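Local atomic coordinates of succinate dehydrogenase subunit D (Mycolicibacterium smegmatis MC2 51, PDB entry 6LUM), a protein that probably anchors succinate dehydrogenase in the membrane and binds haem and menaquinone so that electrons from succinate can reach the quinone pool. Residues E19-R24 with R121-K126; L100-M105 with L143-L148. All blocks are in the same frame, centred on the assembly; numbering follows the deposited sequence.

Helix 123-149 joins the two contacts, and together they illustrate how one transmembrane helix can serve different purposes along its length. Its beginning meets the N-terminal loop in contact 1, and its far end packs against helix 91-119 in contact 2. The segments alternate along the chain: 19-24, then 100-105, then 121-126, then 143-148. The centres of the contacts lie about 34 Å apart on opposite sides of the chain's centre, with nearest atoms about 16 Å from each other. Contact 1 is a surface contact beside lipid and subunit B. Contact 2 is buried between haem and menaquinone, consistent with a part in the membrane's electron path.

Contact 1: E19-R24 with R121-K126; sequences EREHDR and RKNVTK. With PIE (1,2-diacyl-sn-glycero-3-phosphoinositol), chain X.
E21 and K122 bring the two backbones to 7.7 Å between their CA atoms, and R24 stands 8.1 Å from N123 by the same measure, so side chains must span the gap between an irregular N-terminal segment and the first turn of a transmembrane helix. A type I beta turn from E21 to R24, closed by a backbone bond from R24 N to E21 O, turns three side chains to the helix start, where K122 occupies the N-cap position.

E21 buries the largest area of the contact. Its CG sits between the backbone N and the carbonyl carbon (chi1 63°), and from there the chain runs straight out to the carboxylate. OE1 lies 3.6 Å from K122 CB, while OE2 comes to 3.4 Å from N123 CB. An acidic group at the N-terminal end of a helix would probably be favoured by the helix dipole.

The side chains of D23 and V124 cross at about a right angle, D23 OD2 lying 3.6 Å from V124 CG2; the same oxygen forms a salt bridge with R255 of subunit B. R24 is bent at chi2 (90°), and the aliphatic part of its chain does the touching, CD lying 4.1 Å from N123 CG with the guanidinium and amide planes 62° apart. R121 leads away from the loop to the inositol ring of the bound phosphatidylinositol: its NH1 donates to O4' of that lipid at 2.8 Å and its NH2 to O3' of the same ring at 3.2 Å.

Subunit B covers the junction, F259 of that chain packing on D23, N123 and V124. The contact thus brings the loop preceding helix 43-70 against the start of helix 123-149, just past the short connection from helix 91-119.

Contact 2: L100-M105 with L143-L148; sequences LLWLAM and LGSYVL. With HEM (protoporphyrin IX containing Fe), chain S; MQ9 (menaquinone-9), chain V.
L101 and S145 meet inside an antiparallel transmembrane helix pair, formed by helices 91-119 and 123-149 of the succinate dehydrogenase membrane-anchor fold; the axes of the two segments run 173° apart in direction and approach to 10.5 Å.

Apolar packing centres on L101. With CG anti to the backbone N (chi1 172°), its CD2 lies against the neighbouring backbone, 3.7 Å from G144 C, where glycine leaves the main chain accessible. L148 borders this patch more loosely, its CD1 being 4.5 Å from L101 CD2.

The polar link is a hydrogen bond from W102 NE1 to S145 OG, 3.1 Å long and noticeably bent, with the oxygen 24° out of the indole plane. S145 OG is also bonded to the carbonyl of L141 one turn earlier, so two partners fix the hydroxyl.

Cofactors flank the pair. On the haem side, L100 CG lies 3.6 Å from the porphyrin methyl CMD. Toward the menaquinone, the Y146 ring turns its edge to the quinone, CD1 over the face near C2, while its OH is bonded to R55 of subunit C and Q94 of a second copy of this subunit. Beside it, S145 CB rests 3.7 Å from the quinone methyl C5M.

Contact 1: E19-R24 with R121-K126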
loop_
_atom_site.group_PDB
_atom_site.type_symbol
_atom_site.label_atom_id
_atom_site.label_comp_id
_atom_site.label_asym_id
_atom_site.label_seq_id
_atom_site.Cartn_x
_atom_site.Cartn_y
_atom_site.Cartn_z
ATOM N N GLU B 19 -17.765 16.288 14.634
ATOM C CA GLU B 19 -17.328 17.470 13.900
ATOM C C GLU B 19 -16.761 18.492 14.877
ATOM O O GLU B 19 -17.498 19.071 15.682
ATOM C CB GLU B 19 -18.499 18.044 13.109
ATOM C CG GLU B 19 -18.207 19.331 12.372
ATOM C CD GLU B 19 -19.465 19.972 11.822
ATOM O OE1 GLU B 19 -19.378 21.086 11.269
ATOM O OE2 GLU B 19 -20.544 19.360 11.946
ATOM N N ARG B 20 -15.445 18.713 14.810
ATOM C CA ARG B 20 -14.807 19.716 15.657
ATOM C C ARG B 20 -15.217 21.119 15.236
ATOM O O ARG B 20 -15.858 21.853 15.997
ATOM C CB ARG B 20 -13.287 19.562 15.589
ATOM C CG ARG B 20 -12.785 18.225 16.084
ATOM C CD ARG B 20 -13.003 18.105 17.574
ATOM N NE ARG B 20 -12.147 19.025 18.311
ATOM C CZ ARG B 20 -12.385 19.435 19.552
ATOM N NH1 ARG B 20 -13.471 19.022 20.191
ATOM N NH2 ARG B 20 -11.544 20.272 20.148
ATOM N N GLU B 21 -14.861 21.503 14.017
ATOM C CA GLU B 21 -15.260 22.765 13.422
ATOM C C GLU B 21 -15.654 22.509 11.979
ATOM O O GLU B 21 -15.495 21.404 11.459
ATOM C CB GLU B 21 -14.138 23.801 13.501
ATOM C CG GLU B 21 -12.894 23.419 12.732
ATOM C CD GLU B 21 -11.821 24.480 12.810
ATOM O OE1 GLU B 21 -12.051 25.505 13.484
ATOM O OE2 GLU B 21 -10.754 24.297 12.189
ATOM N N HIS B 22 -16.168 23.549 11.323
ATOM C CA HIS B 22 -16.720 23.368 9.986
ATOM C C HIS B 22 -15.645 22.974 8.984
ATOM O O HIS B 22 -15.896 22.166 8.084
ATOM C CB HIS B 22 -17.422 24.644 9.534
ATOM C CG HIS B 22 -18.600 24.398 8.646
ATOM N ND1 HIS B 22 -19.743 23.767 9.084
ATOM C CD2 HIS B 22 -18.809 24.694 7.342
ATOM C CE1 HIS B 22 -20.607 23.686 8.090
ATOM N NE2 HIS B 22 -20.065 24.243 7.022
ATOM N N ASP B 23 -14.448 23.523 9.124
ATOM C CA ASP B 23 -13.375 23.297 8.168
ATOM C C ASP B 23 -12.618 22.004 8.419
ATOM O O ASP B 23 -11.692 21.694 7.666
ATOM C CB ASP B 23 -12.403 24.472 8.215
ATOM C CG ASP B 23 -13.053 25.768 7.810
ATOM O OD1 ASP B 23 -13.967 25.733 6.965
ATOM O OD2 ASP B 23 -12.672 26.822 8.352
ATOM N N ARG B 24 -12.981 21.249 9.448
ATOM C CA ARG B 24 -12.229 20.069 9.849
ATOM C C ARG B 24 -12.990 18.810 9.470
ATOM O O ARG B 24 -14.075 18.564 10.018
ATOM C CB ARG B 24 -11.968 20.095 11.355
ATOM C CG ARG B 24 -10.959 19.079 11.834
ATOM C CD ARG B 24 -9.570 19.651 11.805
ATOM N NE ARG B 24 -8.552 18.627 11.614
ATOM C CZ ARG B 24 -7.974 17.957 12.602
ATOM N NH1 ARG B 24 -8.319 18.197 13.855
ATOM N NH2 ARG B 24 -7.051 17.047 12.336
ATOM N N ARG B 121 -6.385 26.375 19.737
ATOM C CA ARG B 121 -7.303 25.243 19.766
ATOM C C ARG B 121 -7.903 24.952 18.400
ATOM O O ARG B 121 -8.128 23.789 18.058
ATOM C CB ARG B 121 -8.419 25.497 20.768
ATOM C CG ARG B 121 -7.951 25.650 22.184
ATOM C CD ARG B 121 -9.120 25.657 23.116
ATOM N NE ARG B 121 -8.736 25.997 24.473
ATOM C CZ ARG B 121 -8.731 27.231 24.946
ATOM N NH1 ARG B 121 -9.081 28.233 24.166
ATOM N NH2 ARG B 121 -8.374 27.466 26.193
ATOM N N LYS B 122 -8.182 25.985 17.617
ATOM C CA LYS B 122 -8.789 25.829 16.309
ATOM C C LYS B 122 -7.757 26.016 15.209
ATOM O O LYS B 122 -6.798 26.778 15.347
ATOM C CB LYS B 122 -9.924 26.826 16.122
ATOM C CG LYS B 122 -10.995 26.717 17.171
ATOM C CD LYS B 122 -12.137 27.645 16.867
ATOM C CE LYS B 122 -12.402 28.581 18.021
ATOM N NZ LYS B 122 -12.979 29.871 17.554
ATOM N N ASN B 123 -7.973 25.316 14.099
ATOM C CA ASN B 123 -7.037 25.397 12.990
ATOM C C ASN B 123 -7.102 26.744 12.295
ATOM O O ASN B 123 -6.106 27.189 11.722
ATOM C CB ASN B 123 -7.313 24.279 12.000
ATOM C CG ASN B 123 -7.233 22.925 12.633
ATOM O OD1 ASN B 123 -8.237 22.381 13.071
ATOM N ND2 ASN B 123 -6.037 22.369 12.692
ATOM N N VAL B 124 -8.243 27.422 12.358
ATOM C CA VAL B 124 -8.329 28.763 11.798
ATOM C C VAL B 124 -7.517 29.739 12.633
ATOM O O VAL B 124 -6.795 30.587 12.097
ATOM C CB VAL B 124 -9.798 29.192 11.693
ATOM C CG1 VAL B 124 -9.907 30.479 10.941
ATOM C CG2 VAL B 124 -10.597 28.124 11.013
ATOM N N THR B 125 -7.621 29.641 13.957
ATOM C CA THR B 125 -6.799 30.471 14.826
ATOM C C THR B 125 -5.326 30.203 14.596
ATOM O O THR B 125 -4.520 31.133 14.550
ATOM C CB THR B 125 -7.147 30.216 16.285
ATOM O OG1 THR B 125 -8.564 30.277 16.453
ATOM C CG2 THR B 125 -6.514 31.258 17.150
ATOM N N LYS B 126 -4.956 28.935 14.459
ATOM C CA LYS B 126 -3.566 28.603 14.193
ATOM C C LYS B 126 -3.094 29.214 12.882
ATOM O O LYS B 126 -2.003 29.787 12.817
ATOM C CB LYS B 126 -3.405 27.093 14.180
ATOM C CG LYS B 126 -2.010 26.612 14.325
ATOM C CD LYS B 126 -1.955 25.137 14.095
ATOM C CE LYS B 126 -0.577 24.721 13.682
ATOM N NZ LYS B 126 -0.571 23.355 13.120
HETATM P P PIE X . -7.645 34.652 25.195
HETATM O O11 PIE X . -7.651 34.670 26.837
HETATM O O12 PIE X . -8.494 35.782 24.693
HETATM O O13 PIE X . -6.235 34.842 24.698
HETATM O O14 PIE X . -8.246 33.194 24.665
HETATM C C1 PIE X . -7.346 35.882 27.468
HETATM C C2 PIE X . -8.180 35.975 28.731
HETATM C C3 PIE X . -8.154 34.625 29.453
HETATM O O31 PIE X . -6.813 34.291 29.750
HETATM O O32 PIE X . -7.167 34.237 31.962
HETATM C C31 PIE X . -6.444 34.541 31.080
HETATM C C32 PIE X . -5.102 35.219 31.392
HETATM C C33 PIE X . -5.293 36.626 31.971
HETATM C C34 PIE X . -4.275 37.636 31.434
HETATM C C35 PIE X . -4.440 39.017 32.078
HETATM C C36 PIE X . -3.252 39.437 32.936
HETATM C C37 PIE X . -3.293 40.927 33.281
HETATM C C38 PIE X . -2.119 41.701 32.691
HETATM C C39 PIE X . -2.521 42.719 31.627
HETATM C C40 PIE X . -2.972 42.058 30.325
HETATM C C41 PIE X . -3.852 42.968 29.470
HETATM O O21 PIE X . -7.642 36.983 29.558
HETATM O O22 PIE X . -9.266 38.531 29.708
HETATM C C21 PIE X . -8.171 38.277 29.342
HETATM C C22 PIE X . -7.321 39.363 28.634
HETATM C C23 PIE X . -7.624 39.444 27.121
HETATM C C24 PIE X . -6.346 39.334 26.253
HETATM C C25 PIE X . -6.521 38.407 25.032
HETATM C C26 PIE X . -5.340 38.510 24.049
HETATM C C27 PIE X . -4.741 39.918 24.029
HETATM C C28 PIE X . -3.223 39.926 23.868
HETATM C C29 PIE X . -2.616 41.229 24.409
HETATM C C47 PIE X . -3.070 41.725 25.538
HETATM C C48 PIE X . -2.487 43.026 26.091
HETATM C C49 PIE X . -3.137 44.255 25.467
HETATM C C50 PIE X . -2.123 45.327 25.084
HETATM C C51 PIE X . -2.238 45.737 23.626
HETATM C "C1'" PIE X . -11.435 31.340 25.325
HETATM C "C2'" PIE X . -10.902 30.362 26.392
HETATM C "C3'" PIE X . -9.764 30.958 27.235
HETATM C "C4'" PIE X . -8.672 31.521 26.335
HETATM C "C5'" PIE X . -9.260 32.592 25.427
HETATM C "C6'" PIE X . -10.304 31.959 24.499
HETATM O "O1'" PIE X . -12.315 30.669 24.457
HETATM O "O2'" PIE X . -11.958 29.983 27.240
HETATM O "O3'" PIE X . -9.198 29.948 28.012
HETATM O "O4'" PIE X . -8.228 30.468 25.534
HETATM O "O6'" PIE X . -10.838 32.946 23.660
#

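Contact 2: L100-M105 with L143-L148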
loop_
_atom_site.group_PDB
_atom_site.type_symbol
_atom_site.label_atom_id
_atom_site.label_comp_id
_atom_site.label_asym_id
_atom_site.label_seq_id
_atom_site.Cartn_x
_atom_site.Cartn_y
_atom_site.Cartn_z
ATOM N N LEU B 100 23.293 38.779 14.517
ATOM C CA LEU B 100 22.411 38.784 15.674
ATOM C C LEU B 100 20.963 38.964 15.254
ATOM O O LEU B 100 20.094 38.204 15.676
ATOM C CB LEU B 100 22.848 39.876 16.642
ATOM C CG LEU B 100 22.115 40.106 17.952
ATOM C CD1 LEU B 100 21.921 38.831 18.687
ATOM C CD2 LEU B 100 22.909 41.041 18.774
ATOM N N LEU B 101 20.682 39.942 14.394
ATOM C CA LEU B 101 19.312 40.168 13.944
ATOM C C LEU B 101 18.738 38.941 13.266
ATOM O O LEU B 101 17.645 38.487 13.610
ATOM C CB LEU B 101 19.260 41.360 12.997
ATOM C CG LEU B 101 17.947 41.632 12.275
ATOM C CD1 LEU B 101 17.018 42.420 13.140
ATOM C CD2 LEU B 101 18.239 42.384 11.033
ATOM N N TRP B 102 19.462 38.379 12.306
ATOM C CA TRP B 102 18.894 37.281 11.532
ATOM C C TRP B 102 18.733 36.026 12.376
ATOM O O TRP B 102 17.654 35.425 12.400
ATOM C CB TRP B 102 19.744 37.030 10.293
ATOM C CG TRP B 102 19.318 37.940 9.217
ATOM C CD1 TRP B 102 19.694 39.223 9.052
ATOM C CD2 TRP B 102 18.365 37.666 8.196
ATOM N NE1 TRP B 102 19.057 39.769 7.979
ATOM C CE2 TRP B 102 18.235 38.828 7.431
ATOM C CE3 TRP B 102 17.622 36.542 7.841
ATOM C CZ2 TRP B 102 17.395 38.902 6.333
ATOM C CZ3 TRP B 102 16.791 36.619 6.756
ATOM C CH2 TRP B 102 16.683 37.788 6.014
ATOM N N LEU B 103 19.779 35.622 13.096
ATOM C CA LEU B 103 19.680 34.435 13.934
ATOM C C LEU B 103 18.612 34.599 15.000
ATOM O O LEU B 103 17.814 33.690 15.224
ATOM C CB LEU B 103 21.027 34.134 14.575
ATOM C CG LEU B 103 22.071 33.490 13.676
ATOM C CD1 LEU B 103 23.291 33.183 14.472
ATOM C CD2 LEU B 103 21.535 32.244 13.051
ATOM N N ALA B 104 18.572 35.752 15.668
ATOM C CA ALA B 104 17.623 35.940 16.752
ATOM C C ALA B 104 16.194 35.953 16.246
ATOM O O ALA B 104 15.314 35.365 16.873
ATOM C CB ALA B 104 17.929 37.228 17.498
ATOM N N MET B 105 15.932 36.601 15.112
ATOM C CA MET B 105 14.562 36.646 14.623
ATOM C C MET B 105 14.103 35.287 14.128
ATOM O O MET B 105 12.966 34.899 14.383
ATOM C CB MET B 105 14.405 37.690 13.525
ATOM C CG MET B 105 14.434 39.129 13.994
ATOM S SD MET B 105 13.583 39.458 15.540
ATOM C CE MET B 105 11.878 39.337 15.046
ATOM N N LEU B 143 13.175 45.687 8.205
ATOM C CA LEU B 143 13.503 46.986 8.775
ATOM C C LEU B 143 14.906 46.995 9.366
ATOM O O LEU B 143 15.678 47.936 9.146
ATOM C CB LEU B 143 12.472 47.360 9.829
ATOM C CG LEU B 143 12.546 48.796 10.310
ATOM C CD1 LEU B 143 12.432 49.731 9.138
ATOM C CD2 LEU B 143 11.453 49.050 11.308
ATOM N N GLY B 144 15.262 45.957 10.120
ATOM C CA GLY B 144 16.602 45.885 10.660
ATOM C C GLY B 144 17.657 45.782 9.584
ATOM O O GLY B 144 18.702 46.428 9.664
ATOM N N SER B 145 17.404 44.970 8.560
ATOM C CA SER B 145 18.364 44.844 7.475
ATOM C C SER B 145 18.532 46.157 6.738
ATOM O O SER B 145 19.647 46.520 6.368
ATOM C CB SER B 145 17.918 43.755 6.514
ATOM O OG SER B 145 17.846 42.513 7.169
ATOM N N TYR B 146 17.440 46.885 6.512
ATOM C CA TYR B 146 17.542 48.177 5.853
ATOM C C TYR B 146 18.392 49.134 6.664
ATOM O O TYR B 146 19.291 49.785 6.130
ATOM C CB TYR B 146 16.152 48.759 5.623
ATOM C CG TYR B 146 16.196 50.144 5.055
ATOM C CD1 TYR B 146 16.434 50.348 3.724
ATOM C CD2 TYR B 146 16.028 51.248 5.856
ATOM C CE1 TYR B 146 16.497 51.591 3.208
ATOM C CE2 TYR B 146 16.092 52.501 5.341
ATOM C CZ TYR B 146 16.329 52.660 4.015
ATOM O OH TYR B 146 16.401 53.907 3.475
ATOM N N VAL B 147 18.125 49.231 7.965
ATOM C CA VAL B 147 18.872 50.160 8.808
ATOM C C VAL B 147 20.352 49.809 8.832
ATOM O O VAL B 147 21.210 50.692 8.784
ATOM C CB VAL B 147 18.275 50.187 10.220
ATOM C CG1 VAL B 147 19.065 51.099 11.099
ATOM C CG2 VAL B 147 16.864 50.646 10.147
ATOM N N LEU B 148 20.681 48.525 8.911
ATOM C CA LEU B 148 22.088 48.145 8.912
ATOM C C LEU B 148 22.751 48.435 7.577
ATOM O O LEU B 148 23.844 49.002 7.534
ATOM C CB LEU B 148 22.240 46.675 9.269
ATOM C CG LEU B 148 22.232 46.321 10.735
ATOM C CD1 LEU B 148 21.935 44.883 10.863
ATOM C CD2 LEU B 148 23.617 46.572 11.208
HETATM C CHA HEM S . 20.586 46.927 18.309
HETATM C CHB HEM S . 20.941 48.354 22.893
HETATM C CHC HEM S . 19.451 44.029 24.247
HETATM C CHD HEM S . 19.544 42.498 19.664
HETATM C C1A HEM S . 20.857 47.536 19.495
HETATM C C2A HEM S . 21.782 48.638 19.507
HETATM C C3A HEM S . 21.871 49.034 20.761
HETATM C C4A HEM S . 21.016 48.182 21.545
HETATM C CMA HEM S . 22.700 50.170 21.379
HETATM C CAA HEM S . 22.444 49.143 18.198
HETATM C CBA HEM S . 23.793 49.840 18.318
HETATM C CGA HEM S . 24.915 48.926 17.941
HETATM O O1A HEM S . 26.084 49.250 18.245
HETATM O O2A HEM S . 24.645 47.868 17.347
HETATM C C1B HEM S . 20.542 47.323 23.666
HETATM C C2B HEM S . 20.345 47.382 25.074
HETATM C C3B HEM S . 19.934 46.176 25.461
HETATM C C4B HEM S . 19.843 45.341 24.286
HETATM C CMB HEM S . 20.620 48.655 25.891
HETATM C CAB HEM S . 19.562 45.687 26.871
HETATM C CBB HEM S . 19.235 46.516 27.860
HETATM C C1C HEM S . 19.345 43.257 23.119
HETATM C C2C HEM S . 18.901 41.889 23.088
HETATM C C3C HEM S . 18.935 41.474 21.820
HETATM C C4C HEM S . 19.381 42.566 21.019
HETATM C CMC HEM S . 18.488 41.118 24.354
HETATM C CAC HEM S . 18.571 40.124 21.177
HETATM C CBC HEM S . 17.970 39.131 21.826
HETATM C C1D HEM S . 19.824 43.562 18.867
HETATM C C2D HEM S . 19.896 43.579 17.440
HETATM C C3D HEM S . 20.185 44.802 17.042
HETATM C C4D HEM S . 20.314 45.603 18.223
HETATM C CMD HEM S . 19.658 42.375 16.545
HETATM C CAD HEM S . 20.354 45.271 15.590
HETATM C CBD HEM S . 19.317 46.343 15.304
HETATM C CGD HEM S . 19.186 46.540 13.833
HETATM O O1D HEM S . 18.467 47.471 13.416
HETATM O O2D HEM S . 19.811 45.765 13.086
HETATM N NA HEM S . 20.319 47.252 20.759
HETATM N NB HEM S . 20.225 46.076 23.198
HETATM N NC HEM S . 19.637 43.638 21.833
HETATM N ND HEM S . 20.098 44.816 19.321
HETATM FE FE HEM S . 20.019 45.453 21.274
HETATM C C5 MQ9 V . 16.762 46.092 2.284
HETATM C C5M MQ9 V . 16.953 44.802 3.096
HETATM C C4 MQ9 V . 17.881 46.825 1.833
HETATM O O4 MQ9 V . 19.218 46.365 2.131
HETATM C C3 MQ9 V . 17.698 48.006 1.086
HETATM C C2 MQ9 V . 16.447 48.435 0.804
HETATM C C1 MQ9 V . 15.329 47.698 1.264
HETATM O O1 MQ9 V . 14.025 48.191 0.946
HETATM C C6 MQ9 V . 15.497 46.532 1.996
HETATM C C3A MQ9 V . 18.856 48.777 0.607
HETATM C C3B MQ9 V . 18.637 49.967 -0.146
HETATM C C3C MQ9 V . 17.359 50.399 -0.433
HETATM C C3D MQ9 V . 16.229 49.638 0.038
HETATM C C7 MQ9 V . 14.290 45.725 2.505
HETATM C C8 MQ9 V . 13.171 45.375 1.427
HETATM C C9 MQ9 V . 12.906 43.841 1.306
HETATM C C10 MQ9 V . 13.840 43.242 0.341
HETATM C C11 MQ9 V . 11.455 43.610 0.833
HETATM C C12 MQ9 V . 11.353 42.381 -0.105
HETATM C C13 MQ9 V . 10.763 41.109 0.638
HETATM C C14 MQ9 V . 9.299 40.873 0.237
HETATM C C15 MQ9 V . 9.095 39.392 -0.085
HETATM C C16 MQ9 V . 8.421 41.276 1.387
HETATM C C17 MQ9 V . 7.970 42.753 1.278
#